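Local coordinates for hypothetical protein (Staphylococcus aureus subsp. aureus, PDB 1QYI), which is of unknown function but carries a haloacid dehalogenase (HAD)-like domain and is probably a hydrolase of that superfamily, at residues R215-V220 with L252-Y257; L234-G239 with T243-P248; P277-L282 with S304-Q309; S289-L294 with D310-K315; F319-S324 with N364-L369. All blocks are in the same frame, centred on the assembly; numbering follows the deposited sequence.

Interaction 1: residues R215-V220 with L252-Y257; sequences RPVDEV and LGLLPY
V217 has CG1 turned trans to its own backbone N (chi1 -177°), and this aims the methyl at L254, where chi2 of 173° sends CD1 outward and leaves CD2 as the side branch that meets the valines. The CD2 branch of L254 does nearly all of that residue's work here. L254 CD2 lies 3.5 Å from V217 CG1 and 3.4 Å from V220 CG2, so a single methyl rests against two valines three residues, about one turn, apart. The L254 side chain runs roughly perpendicular to that of V220 and slantwise to that of V217. V217 CG1 also has a polar neighbour, coming within 3.5 Å of L252 O, while its other methyl, CG2, faces L252 CD2 at a looser 4.2 Å. CG1 thus serves both leucines and CG2 adds to the contact with L252, and V217 has more surface buried than any other residue of the pair.

The two backbones present these groups at helix ends. P216 is the N-cap of helix 217-229, and its O accepts from E219 N at 3.0 Å and from V220 N at 3.2 Å, closing the first turn. On the other side, G253 ends helix 242-252 in a Schellman motif with positive phi, and the chain turns and brings the end of L254 to the valines. Outside the segments, K221 reaches L252 O through a weak hydrogen bond, and V220 also touches L366.

The direct links between the segments are aliphatic, with methyl groups as the main interface. Cohesion between this helix start and helix end probably comes mainly from van der Waals fit and partial exclusion of water, with little directional bonding.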
# COMPACT_ATOMS: atom_id res chain seq x y z
N ARG A 215 -8.92 -14.92 -4.52
CA ARG A 215 -9.57 -16.22 -4.65
C ARG A 215 -10.84 -16.28 -3.78
O ARG A 215 -10.82 -15.87 -2.62
CB ARG A 215 -8.61 -17.33 -4.24
CG ARG A 215 -7.56 -17.65 -5.28
CD ARG A 215 -7.70 -19.07 -5.76
NE ARG A 215 -8.65 -19.22 -6.86
CZ ARG A 215 -9.25 -20.36 -7.15
NH1 ARG A 215 -9.01 -21.44 -6.43
NH2 ARG A 215 -10.09 -20.42 -8.18
N PRO A 216 -11.95 -16.82 -4.33
CA PRO A 216 -13.21 -16.93 -3.58
C PRO A 216 -12.95 -17.44 -2.18
O PRO A 216 -12.40 -18.52 -2.02
CB PRO A 216 -14.02 -17.92 -4.40
CG PRO A 216 -13.55 -17.66 -5.79
CD PRO A 216 -12.05 -17.49 -5.63
N VAL A 217 -13.34 -16.67 -1.18
CA VAL A 217 -13.12 -17.03 0.22
C VAL A 217 -13.68 -18.40 0.60
O VAL A 217 -13.01 -19.19 1.28
CB VAL A 217 -13.71 -15.96 1.14
CG1 VAL A 217 -13.42 -16.28 2.59
CG2 VAL A 217 -13.14 -14.61 0.76
N ASP A 218 -14.90 -18.68 0.16
CA ASP A 218 -15.54 -19.96 0.46
C ASP A 218 -14.68 -21.13 -0.02
O ASP A 218 -14.72 -22.22 0.56
CB ASP A 218 -16.92 -20.00 -0.18
CG ASP A 218 -16.86 -20.02 -1.69
OD1 ASP A 218 -15.94 -19.39 -2.27
OD2 ASP A 218 -17.74 -20.67 -2.31
N GLU A 219 -13.89 -20.91 -1.08
CA GLU A 219 -13.01 -21.94 -1.62
C GLU A 219 -11.72 -22.06 -0.80
O GLU A 219 -11.21 -23.16 -0.61
CB GLU A 219 -12.65 -21.62 -3.08
CG GLU A 219 -13.22 -22.59 -4.10
CD GLU A 219 -12.87 -22.20 -5.54
OE1 GLU A 219 -13.39 -21.17 -6.02
OE2 GLU A 219 -12.06 -22.91 -6.18
N VAL A 220 -11.19 -20.93 -0.33
CA VAL A 220 -9.96 -20.96 0.47
C VAL A 220 -10.26 -21.42 1.89
O VAL A 220 -9.39 -21.97 2.56
CB VAL A 220 -9.24 -19.57 0.53
CG1 VAL A 220 -9.27 -18.89 -0.82
CG2 VAL A 220 -9.86 -18.70 1.60
N LEU A 252 -13.66 -11.08 6.44
CA LEU A 252 -13.79 -12.14 5.45
C LEU A 252 -14.02 -13.54 6.00
O LEU A 252 -14.51 -14.42 5.29
CB LEU A 252 -12.55 -12.16 4.55
CG LEU A 252 -12.33 -10.90 3.72
CD1 LEU A 252 -10.93 -10.90 3.16
CD2 LEU A 252 -13.37 -10.83 2.61
N GLY A 253 -13.68 -13.74 7.27
CA GLY A 253 -13.86 -15.05 7.88
C GLY A 253 -12.65 -15.96 7.73
O GLY A 253 -12.78 -17.18 7.77
N LEU A 254 -11.47 -15.38 7.55
CA LEU A 254 -10.26 -16.17 7.39
C LEU A 254 -9.47 -16.20 8.68
O LEU A 254 -8.76 -17.17 8.97
CB LEU A 254 -9.40 -15.60 6.26
CG LEU A 254 -10.08 -15.49 4.89
CD1 LEU A 254 -9.16 -14.74 3.93
CD2 LEU A 254 -10.42 -16.87 4.35
N LEU A 255 -9.60 -15.15 9.47
CA LEU A 255 -8.88 -15.03 10.73
C LEU A 255 -8.93 -16.29 11.60
O LEU A 255 -7.92 -16.69 12.16
CB LEU A 255 -9.41 -13.83 11.51
CG LEU A 255 -8.46 -13.32 12.60
CD1 LEU A 255 -7.16 -12.89 11.96
CD2 LEU A 255 -9.11 -12.16 13.34
N PRO A 256 -10.11 -16.91 11.74
CA PRO A 256 -10.23 -18.12 12.56
C PRO A 256 -9.24 -19.25 12.22
O PRO A 256 -9.05 -20.17 13.02
CB PRO A 256 -11.69 -18.53 12.36
CG PRO A 256 -12.37 -17.20 12.26
CD PRO A 256 -11.45 -16.43 11.33
N TYR A 257 -8.62 -19.18 11.04
CA TYR A 257 -7.65 -20.20 10.60
C TYR A 257 -6.21 -19.79 10.89
O TYR A 257 -5.28 -20.50 10.50
CB TYR A 257 -7.78 -20.43 9.09
CG TYR A 257 -9.15 -20.90 8.67
CD1 TYR A 257 -9.57 -22.20 8.94
CD2 TYR A 257 -10.02 -20.03 8.02
CE1 TYR A 257 -10.84 -22.63 8.56
CE2 TYR A 257 -11.29 -20.45 7.64
CZ TYR A 257 -11.70 -21.74 7.92
OH TYR A 257 -12.96 -22.13 7.55

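Interaction 2: residues L234-G239 with T243-P248; sequences LGIATG and TETVVP
T238 and T245 approach tip to tip, and their conformers decide which branch each one offers. T238 has its hydroxyl trans to the backbone N (chi1 180°), which leaves CG2 in the position between N and the carbonyl carbon, facing the helix. T245 adopts chi1 -45°: OG1 lies beside its own backbone N, and CG2 takes the place trans to it. The result is that the methyl of T238 meets both branches of T245, with T238 CG2 3.5 Å from T245 OG1 and 3.9 Å from T245 CG2.

The hydroxyls are engaged elsewhere. T238 OG1 is hydrogen-bonded to R240 N, and T245 OG1 to P241 O, so each is tied to the short connection that joins strand and helix. These bonds are consistent with the observed rotations of both threonines, since each would hold the hydroxyl in place and leave the methyl to pack.

I236, two residues earlier and on the same side of the chain as T238, adds a lighter touch. I236 CG2 stands 4.4 Å from T245 CG2, giving T245 a second aliphatic neighbour. All three touching residues are buried. The closest CA atoms, those of T238 and T245, are 7.9 Å apart, a spacing small enough for short side chains to bridge.

This is the first half of a beta-alpha-beta unit, strand 233-237, helix 242-252 and strand 263-264, in a parallel sheet. A threonine just past the end of such a strand is consistent with the motif II position of HAD-like hydrolases, and K284, hydrogen-bonded to A237 O, is probably the motif III lysine.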
# COMPACT_ATOMS: atom_id res chain seq x y z
N LEU A 234 -0.79 -23.05 10.51
CA LEU A 234 -0.76 -21.90 9.61
C LEU A 234 -0.12 -20.64 10.21
O LEU A 234 -0.13 -20.45 11.43
CB LEU A 234 -2.18 -21.59 9.12
CG LEU A 234 -2.99 -22.78 8.59
CD1 LEU A 234 -4.29 -22.28 7.99
CD2 LEU A 234 -2.18 -23.54 7.55
N GLY A 235 0.43 -19.79 9.35
CA GLY A 235 1.07 -18.56 9.80
C GLY A 235 1.01 -17.43 8.78
O GLY A 235 0.87 -17.69 7.58
N ILE A 236 1.10 -16.18 9.24
CA ILE A 236 1.06 -15.01 8.35
C ILE A 236 2.21 -14.00 8.55
O ILE A 236 2.48 -13.58 9.67
CB ILE A 236 -0.27 -14.22 8.51
CG1 ILE A 236 -1.45 -15.06 8.04
CG2 ILE A 236 -0.24 -12.96 7.63
CD1 ILE A 236 -1.40 -15.39 6.57
N ALA A 237 2.85 -13.62 7.45
CA ALA A 237 3.92 -12.61 7.44
C ALA A 237 3.61 -11.65 6.29
O ALA A 237 3.69 -12.03 5.12
CB ALA A 237 5.30 -13.27 7.22
N THR A 238 3.25 -10.41 6.60
CA THR A 238 2.93 -9.43 5.56
C THR A 238 3.58 -8.07 5.81
O THR A 238 4.08 -7.80 6.90
CB THR A 238 1.40 -9.21 5.44
OG1 THR A 238 1.14 -8.25 4.41
CG2 THR A 238 0.83 -8.70 6.76
N GLY A 239 3.56 -7.23 4.78
CA GLY A 239 4.12 -5.89 4.89
C GLY A 239 3.05 -4.92 5.36
O GLY A 239 3.33 -3.75 5.62
N THR A 243 -3.76 -3.54 11.68
CA THR A 243 -5.15 -3.38 11.33
C THR A 243 -5.49 -3.76 9.89
O THR A 243 -6.52 -4.38 9.63
CB THR A 243 -5.60 -1.94 11.56
OG1 THR A 243 -5.03 -1.10 10.54
CG2 THR A 243 -5.12 -1.46 12.93
N GLU A 244 -4.63 -3.37 8.96
CA GLU A 244 -4.84 -3.67 7.55
C GLU A 244 -4.78 -5.16 7.26
O GLU A 244 -5.11 -5.60 6.16
CB GLU A 244 -3.82 -2.90 6.70
CG GLU A 244 -4.35 -1.53 6.26
CD GLU A 244 -3.25 -0.47 6.12
OE1 GLU A 244 -2.22 -0.76 5.47
OE2 GLU A 244 -3.44 0.65 6.65
N THR A 245 -4.35 -5.93 8.26
CA THR A 245 -4.25 -7.39 8.15
C THR A 245 -5.41 -8.05 8.89
O THR A 245 -6.19 -8.82 8.31
CB THR A 245 -2.93 -7.90 8.77
OG1 THR A 245 -1.85 -7.06 8.34
CG2 THR A 245 -2.66 -9.33 8.35
N VAL A 246 -5.53 -7.75 10.18
CA VAL A 246 -6.60 -8.33 11.00
C VAL A 246 -8.02 -8.00 10.50
O VAL A 246 -8.78 -8.91 10.18
CB VAL A 246 -6.45 -7.91 12.48
CG1 VAL A 246 -7.73 -8.18 13.25
CG2 VAL A 246 -5.30 -8.69 13.11
N VAL A 247 -8.37 -6.72 10.43
CA VAL A 247 -9.69 -6.30 10.01
C VAL A 247 -10.17 -6.98 8.73
O VAL A 247 -11.26 -7.55 8.70
CB VAL A 247 -9.75 -4.77 9.82
CG1 VAL A 247 -11.15 -4.34 9.40
CG2 VAL A 247 -9.36 -4.08 11.11
N PRO A 248 -9.36 -6.94 7.66
CA PRO A 248 -9.78 -7.58 6.41
C PRO A 248 -10.05 -9.08 6.60
O PRO A 248 -11.13 -9.57 6.27
CB PRO A 248 -8.60 -7.32 5.47
CG PRO A 248 -7.99 -6.05 6.02
CD PRO A 248 -8.06 -6.27 7.51

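Interaction 3: residues P277-L282 with S304-Q309; sequences PQARPL and SYINKQ
I306 presents both branches of its side chain to the loop 277-282 and accounts for about half of the surface buried between the two segments. Its CG1 arm is extended (chi2 175°), carrying CD1 to L282, where I306 CD1 lies 3.5 Å from L282 CD2. The two side chains run nearly perpendicular, so L282 CD2 also comes within 3.9 Å of I306 CG1 and lies against the arm as well as its end. A279 adds a more distant neighbour, A279 CB being 4.3 Å from I306 CD1.

The other branch, CG2, sits trans to the backbone N and meets R280. That arginine bends at chi2 and chi3 (139° and -69°), bringing the guanidinium edge alongside the isoleucine, and the two side chains pass in opposite directions. I306 CG2 lies at the guanidinium edge, near its plane, with R280 NH2 modelled 3.2 Å away.

In the fold, the contact ties the loop that follows helix 266-275 to helix 302-307 in the HAD-like part of the chain, the centre of the contact about 24 Å from the centre of the chain. It is local packing between a connection and a short helix. L282 has further partners: its N donates to E273 OE2, and its side chain touches A272 of helix 266-275, while I306 also rests on Y276.

A water adds a polar link at the exposed margin. It accepts a weak hydrogen bond from R280 NH2 at 2.8 Å and donates to I306 O at 3.3 Å, so the arginine reaches the helix backbone through solvent while its terminal nitrogen edges the aliphatic branch of the same residue.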
# COMPACT_ATOMS: atom_id res chain seq x y z
N PRO A 277 17.31 -0.50 17.27
CA PRO A 277 17.53 0.38 16.12
C PRO A 277 18.74 0.04 15.25
O PRO A 277 18.63 0.01 14.03
CB PRO A 277 17.64 1.76 16.77
CG PRO A 277 18.13 1.46 18.16
CD PRO A 277 17.30 0.27 18.52
N GLN A 278 19.88 -0.22 15.87
CA GLN A 278 21.07 -0.56 15.10
C GLN A 278 20.99 -1.95 14.50
O GLN A 278 22.01 -2.52 14.10
CB GLN A 278 22.33 -0.46 15.97
CG GLN A 278 22.74 0.97 16.27
CD GLN A 278 22.79 1.82 15.02
OE1 GLN A 278 23.35 1.41 13.99
NE2 GLN A 278 22.22 3.02 15.08
N ALA A 279 19.78 -2.50 14.44
CA ALA A 279 19.56 -3.83 13.87
C ALA A 279 19.13 -3.63 12.43
O ALA A 279 18.42 -4.46 11.85
CB ALA A 279 18.48 -4.56 14.65
N ARG A 280 19.56 -2.50 11.87
CA ARG A 280 19.27 -2.15 10.49
C ARG A 280 17.77 -2.34 10.25
O ARG A 280 16.99 -2.48 11.20
CB ARG A 280 20.08 -3.06 9.56
CG ARG A 280 21.39 -3.55 10.12
CD ARG A 280 21.61 -5.01 9.77
NE ARG A 280 20.68 -5.90 10.48
CZ ARG A 280 20.94 -6.49 11.64
NH1 ARG A 280 22.11 -6.31 12.24
NH2 ARG A 280 20.02 -7.28 12.19
N PRO A 281 17.34 -2.34 8.97
CA PRO A 281 15.92 -2.53 8.68
C PRO A 281 15.56 -4.01 8.80
O PRO A 281 16.33 -4.89 8.41
CB PRO A 281 15.80 -2.01 7.26
CG PRO A 281 17.10 -2.44 6.65
CD PRO A 281 18.08 -2.03 7.73
N LEU A 282 14.38 -4.27 9.36
CA LEU A 282 13.88 -5.62 9.54
C LEU A 282 12.72 -5.83 8.58
O LEU A 282 11.81 -6.61 8.86
CB LEU A 282 13.42 -5.82 11.00
CG LEU A 282 14.43 -6.42 11.99
CD1 LEU A 282 15.81 -5.83 11.79
CD2 LEU A 282 13.94 -6.19 13.41
N SER A 304 16.18 -12.79 19.15
CA SER A 304 16.61 -14.08 18.63
C SER A 304 16.19 -14.23 17.18
O SER A 304 16.86 -14.91 16.40
CB SER A 304 16.03 -15.22 19.47
OG SER A 304 14.61 -15.23 19.43
N TYR A 305 15.08 -13.60 16.82
CA TYR A 305 14.58 -13.67 15.46
C TYR A 305 15.47 -12.87 14.51
O TYR A 305 15.45 -13.07 13.30
CB TYR A 305 13.14 -13.15 15.39
CG TYR A 305 12.13 -13.90 16.23
CD1 TYR A 305 12.42 -15.15 16.78
CD2 TYR A 305 10.86 -13.37 16.46
CE1 TYR A 305 11.47 -15.85 17.54
CE2 TYR A 305 9.91 -14.06 17.21
CZ TYR A 305 10.22 -15.29 17.75
OH TYR A 305 9.29 -15.96 18.51
N ILE A 306 16.28 -11.98 15.09
CA ILE A 306 17.19 -11.12 14.36
C ILE A 306 18.58 -11.71 14.20
O ILE A 306 19.19 -11.60 13.13
CB ILE A 306 17.30 -9.76 15.08
CG1 ILE A 306 15.93 -9.08 15.05
CG2 ILE A 306 18.36 -8.89 14.44
CD1 ILE A 306 15.88 -7.80 15.83
N ASN A 307 19.06 -12.36 15.26
CA ASN A 307 20.39 -12.97 15.29
C ASN A 307 20.48 -14.39 14.74
O ASN A 307 21.54 -14.80 14.28
CB ASN A 307 20.92 -12.96 16.72
CG ASN A 307 20.90 -11.59 17.35
OD1 ASN A 307 20.98 -11.45 18.57
ND2 ASN A 307 20.80 -10.56 16.52
N LYS A 308 19.38 -15.14 14.82
CA LYS A 308 19.33 -16.52 14.33
C LYS A 308 18.39 -16.64 13.14
O LYS A 308 17.18 -16.83 13.30
CB LYS A 308 18.85 -17.48 15.42
CG LYS A 308 19.81 -17.70 16.56
CD LYS A 308 19.38 -18.92 17.39
CE LYS A 308 20.24 -19.07 18.66
NZ LYS A 308 20.04 -17.94 19.63
N GLN A 309 18.96 -16.53 11.94
CA GLN A 309 18.17 -16.62 10.71
C GLN A 309 18.71 -17.61 9.69
O GLN A 309 17.94 -18.20 8.93
CB GLN A 309 18.07 -15.23 10.07
CG GLN A 309 17.43 -14.19 10.97
CD GLN A 309 17.46 -12.80 10.38
OE1 GLN A 309 16.62 -11.97 10.72
NE2 GLN A 309 18.43 -12.54 9.51
O HOH W 1 18.68 -9.31 10.83

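Interaction 4: residues S289-L294 with D310-K315; sequences SYIAAL and DNIVNK
The helical turn that carries I291 and L294 faces an irregular, partly extended chain carrying I312 and V313. Residues 289-294 form regular helix, with A293 N bonded to S289 O at 3.0 Å. Residues 310-315 have no regular structure: N311 takes positive phi, and V313 returns to an extended conformation. The nearest CA atoms, those of I291 and I312, are 9.3 Å apart, a gap that these two isoleucines span with their extended arms.

Two pairs make the contact. I291 stretches its CG1 arm fully (chi2 180°), bringing I291 CD1 to 4.1 Å from I312 CD1; the two isoleucines cross nearly at right angles and meet through their terminal methyls. I312 has CG1 between its own N and carbonyl carbon (chi1 59°), the rotation that sends its arm toward the helix. One turn on, L294 and V313 point end to end, with L294 CD1 4.0 Å from V313 CG1. L294 holds CG trans to the backbone N (chi1 -160°), and V313 offers the methyl that lies beside its own N.

Neighbours continue this apolar layer. V318 of strand 318-322 touches both L294 and V313, and I334 of helix 325-334 packs on V313 while sharing backbone hydrogen bonding with it.

Each pair meets through one methyl from each side, at distances of ordinary van der Waals contact. Such a union is nondirectional and fairly light: it joins helix 288-295 to the chain leading into strand 318-322, while the position of that chain is probably set also by its backbone bonds to helix 325-334.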
# COMPACT_ATOMS: atom_id res chain seq x y z
N SER A 289 10.06 -11.28 10.17
CA SER A 289 8.62 -11.46 10.29
C SER A 289 8.22 -12.91 10.05
O SER A 289 7.32 -13.42 10.71
CB SER A 289 7.88 -10.55 9.31
OG SER A 289 8.23 -10.86 7.97
N TYR A 290 8.90 -13.59 9.13
CA TYR A 290 8.58 -14.98 8.88
C TYR A 290 8.99 -15.80 10.09
O TYR A 290 8.33 -16.77 10.44
CB TYR A 290 9.28 -15.48 7.61
CG TYR A 290 8.40 -15.40 6.38
CD1 TYR A 290 7.15 -16.02 6.36
CD2 TYR A 290 8.78 -14.65 5.27
CE1 TYR A 290 6.30 -15.90 5.26
CE2 TYR A 290 7.94 -14.51 4.16
CZ TYR A 290 6.69 -15.14 4.17
OH TYR A 290 5.84 -15.00 3.09
N ILE A 291 10.09 -15.40 10.73
CA ILE A 291 10.59 -16.10 11.91
C ILE A 291 9.66 -15.90 13.11
O ILE A 291 9.50 -16.78 13.95
CB ILE A 291 12.02 -15.61 12.26
CG1 ILE A 291 12.97 -15.97 11.11
CG2 ILE A 291 12.49 -16.24 13.57
CD1 ILE A 291 14.42 -15.55 11.31
N ALA A 292 9.05 -14.72 13.16
CA ALA A 292 8.13 -14.38 14.23
C ALA A 292 6.82 -15.14 14.04
O ALA A 292 6.17 -15.54 15.01
CB ALA A 292 7.87 -12.89 14.23
N ALA A 293 6.43 -15.33 12.79
CA ALA A 293 5.21 -16.03 12.44
C ALA A 293 5.36 -17.53 12.63
O ALA A 293 4.37 -18.27 12.70
CB ALA A 293 4.83 -15.73 11.01
N LEU A 294 6.60 -17.97 12.73
CA LEU A 294 6.88 -19.39 12.89
C LEU A 294 7.00 -19.83 14.34
O LEU A 294 6.31 -20.75 14.76
CB LEU A 294 8.17 -19.74 12.13
CG LEU A 294 8.40 -21.21 11.76
CD1 LEU A 294 9.37 -21.30 10.58
CD2 LEU A 294 8.92 -21.95 12.95
N ASP A 310 20.03 -17.81 9.67
CA ASP A 310 20.62 -18.72 8.70
C ASP A 310 20.33 -20.20 8.90
O ASP A 310 20.78 -20.81 9.87
CB ASP A 310 22.14 -18.49 8.61
CG ASP A 310 22.49 -17.10 8.11
OD1 ASP A 310 21.82 -16.59 7.18
OD2 ASP A 310 23.45 -16.49 8.64
N ASN A 311 19.56 -20.76 7.97
CA ASN A 311 19.18 -22.18 7.98
C ASN A 311 18.77 -22.70 9.35
O ASN A 311 19.38 -23.63 9.88
CB ASN A 311 20.35 -23.01 7.45
CG ASN A 311 19.96 -24.44 7.14
OD1 ASN A 311 20.81 -25.32 7.02
ND2 ASN A 311 18.65 -24.67 6.99
N ILE A 312 17.72 -22.12 9.93
CA ILE A 312 17.27 -22.54 11.24
C ILE A 312 16.12 -23.54 11.18
O ILE A 312 15.60 -23.95 12.22
CB ILE A 312 16.82 -21.32 12.06
CG1 ILE A 312 15.69 -20.59 11.33
CG2 ILE A 312 18.01 -20.40 12.30
CD1 ILE A 312 14.96 -19.56 12.18
N VAL A 313 15.72 -23.93 9.97
CA VAL A 313 14.62 -24.88 9.81
C VAL A 313 14.89 -25.86 8.68
O VAL A 313 15.64 -25.57 7.75
CB VAL A 313 13.28 -24.15 9.52
CG1 VAL A 313 12.97 -23.14 10.63
CG2 VAL A 313 13.35 -23.44 8.17
N ASN A 314 14.28 -27.04 8.77
CA ASN A 314 14.45 -28.04 7.73
C ASN A 314 13.49 -27.74 6.59
O ASN A 314 12.40 -27.21 6.79
CB ASN A 314 14.18 -29.46 8.25
CG ASN A 314 15.28 -29.96 9.17
OD1 ASN A 314 16.48 -29.77 8.90
ND2 ASN A 314 14.89 -30.64 10.24
N LYS A 315 13.93 -28.11 5.39
CA LYS A 315 13.18 -27.91 4.16
C LYS A 315 11.76 -28.48 4.17
O LYS A 315 10.88 -27.96 3.49
CB LYS A 315 13.98 -28.53 3.02
CG LYS A 315 13.83 -27.83 1.69
CD LYS A 315 14.28 -26.39 1.78
CE LYS A 315 14.88 -25.91 0.46
NZ LYS A 315 14.02 -26.26 -0.73

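Interaction 5: residues F319-S324 with N364-L369; sequences FIVGDS and NHLGEL
V321 spreads its two methyls over L366 and L369, one for each leucine. With CG1 trans to the backbone N (chi1 176°), that branch of V321 comes to 4.3 Å from L366 CD1, and V321 CG2 lies 4.2 Å from L369 CD1. These are ordinary aliphatic contacts, and all three residues are buried.

The segment 364-369 is shaped by its own polar bonds. N364 ND2 donates to E368 OE2 at 2.8 Å, using the syn lone pair of that oxygen, with an N-H...O angle of 158°. N364 N reaches E368 OE1 at 3.3 Å from above the carboxylate plane. The carboxylate thus receives both the side-chain amide and the backbone N of one asparagine, closing the turn that carries L366 and leads to L369.

V321 belongs to strand 318-322, between strands 3-6 and 337-341 of the parallel sheet. G322-D323-S324, where the strand ends, is consistent with the acidic motif IV of HAD-like proteins. The V321 side chain also touches I4, F6 and I339; L366 packs on F6 and F12, and L369 on I4 and I339, so the turn leading from strand 361-363 into helix 369-373 lies across three adjacent strands.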
# COMPACT_ATOMS: atom_id res chain seq x y z
N PHE A 319 6.91 -24.23 4.83
CA PHE A 319 6.58 -23.90 3.45
C PHE A 319 6.07 -22.45 3.40
O PHE A 319 5.00 -22.12 3.92
CB PHE A 319 5.45 -24.79 2.93
CG PHE A 319 5.82 -26.24 2.83
CD1 PHE A 319 6.66 -26.69 1.82
CD2 PHE A 319 5.34 -27.15 3.76
CE1 PHE A 319 7.01 -28.02 1.73
CE2 PHE A 319 5.69 -28.48 3.68
CZ PHE A 319 6.53 -28.91 2.66
N ILE A 320 6.84 -21.59 2.75
CA ILE A 320 6.47 -20.20 2.62
C ILE A 320 5.73 -20.02 1.30
O ILE A 320 6.24 -20.39 0.24
CB ILE A 320 7.71 -19.30 2.69
CG1 ILE A 320 8.19 -19.25 4.14
CG2 ILE A 320 7.38 -17.92 2.16
CD1 ILE A 320 9.46 -18.44 4.34
N VAL A 321 4.52 -19.46 1.39
CA VAL A 321 3.64 -19.23 0.25
C VAL A 321 3.49 -17.74 -0.03
O VAL A 321 2.81 -17.01 0.69
CB VAL A 321 2.23 -19.83 0.51
CG1 VAL A 321 1.28 -19.51 -0.64
CG2 VAL A 321 2.32 -21.33 0.72
N GLY A 322 4.14 -17.29 -1.10
CA GLY A 322 4.07 -15.89 -1.44
C GLY A 322 4.24 -15.67 -2.92
O GLY A 322 4.33 -16.61 -3.70
N ASP A 323 4.30 -14.41 -3.30
CA ASP A 323 4.43 -14.07 -4.70
C ASP A 323 5.65 -13.20 -4.95
O ASP A 323 6.17 -13.17 -6.06
CB ASP A 323 3.17 -13.34 -5.15
CG ASP A 323 2.92 -12.08 -4.35
OD1 ASP A 323 2.98 -12.13 -3.09
OD2 ASP A 323 2.65 -11.04 -4.98
N SER A 324 6.10 -12.48 -3.93
CA SER A 324 7.24 -11.60 -4.09
C SER A 324 8.54 -12.36 -3.98
O SER A 324 8.64 -13.41 -3.33
CB SER A 324 7.24 -10.50 -3.04
OG SER A 324 7.63 -11.01 -1.78
N ASN A 364 -0.09 -21.29 -10.01
CA ASN A 364 -0.84 -20.19 -10.62
C ASN A 364 -1.56 -19.36 -9.58
O ASN A 364 -1.60 -18.14 -9.67
CB ASN A 364 -1.86 -20.71 -11.64
CG ASN A 364 -1.22 -21.20 -12.92
OD1 ASN A 364 -0.54 -20.45 -13.62
ND2 ASN A 364 -1.45 -22.47 -13.24
N HIS A 365 -2.14 -20.03 -8.59
CA HIS A 365 -2.86 -19.34 -7.52
C HIS A 365 -2.99 -20.23 -6.28
O HIS A 365 -2.72 -21.43 -6.32
CB HIS A 365 -4.24 -18.89 -8.03
CG HIS A 365 -5.04 -19.98 -8.65
ND1 HIS A 365 -5.60 -21.00 -7.92
CD2 HIS A 365 -5.38 -20.21 -9.95
CE1 HIS A 365 -6.26 -21.82 -8.74
NE2 HIS A 365 -6.13 -21.36 -9.97
N LEU A 366 -3.41 -19.62 -5.18
CA LEU A 366 -3.57 -20.34 -3.92
C LEU A 366 -4.28 -21.69 -4.04
O LEU A 366 -4.03 -22.59 -3.24
CB LEU A 366 -4.33 -19.47 -2.91
CG LEU A 366 -4.35 -20.00 -1.47
CD1 LEU A 366 -2.93 -20.04 -0.94
CD2 LEU A 366 -5.23 -19.11 -0.59
N GLY A 367 -5.16 -21.82 -5.02
CA GLY A 367 -5.89 -23.07 -5.18
C GLY A 367 -5.02 -24.26 -5.57
O GLY A 367 -5.16 -25.36 -5.02
N GLU A 368 -4.12 -24.02 -6.51
CA GLU A 368 -3.22 -25.05 -7.01
C GLU A 368 -2.17 -25.46 -5.98
O GLU A 368 -1.20 -26.14 -6.31
CB GLU A 368 -2.52 -24.55 -8.28
CG GLU A 368 -3.41 -24.60 -9.52
CD GLU A 368 -2.73 -24.05 -10.76
OE1 GLU A 368 -1.48 -24.15 -10.85
OE2 GLU A 368 -3.44 -23.54 -11.66
N LEU A 369 -2.38 -25.06 -4.73
CA LEU A 369 -1.45 -25.38 -3.66
C LEU A 369 -1.49 -26.86 -3.27
O LEU A 369 -0.49 -27.41 -2.79
CB LEU A 369 -1.73 -24.52 -2.43
CG LEU A 369 -0.88 -24.78 -1.18
CD1 LEU A 369 0.59 -24.49 -1.48
CD2 LEU A 369 -1.36 -23.91 -0.03

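Interactions 2 and 5 both rest on the six-stranded parallel sheet, at strands 233-237 and 318-322, with centres 16 Å apart. Interaction 2 is nested within the chain loop closed by interaction 1; interactions 3 and 4 follow, their segments alternating, and interaction 5 closes last. Interaction 1 touches interaction 5 where R215 CD lies 3.6 Å from H365 ND1. Interactions 3 and 4 share the path through helices 288-295 and 302-307, Y305 packing on A292. Y290 of interaction 4 meets A237 of interaction 2 and I320 of interaction 5. Interactions 2 and 5 therefore involve sheet strands directly, whereas interactions 1, 3 and 4 link the surrounding helices and connections, probably of one HAD-like domain.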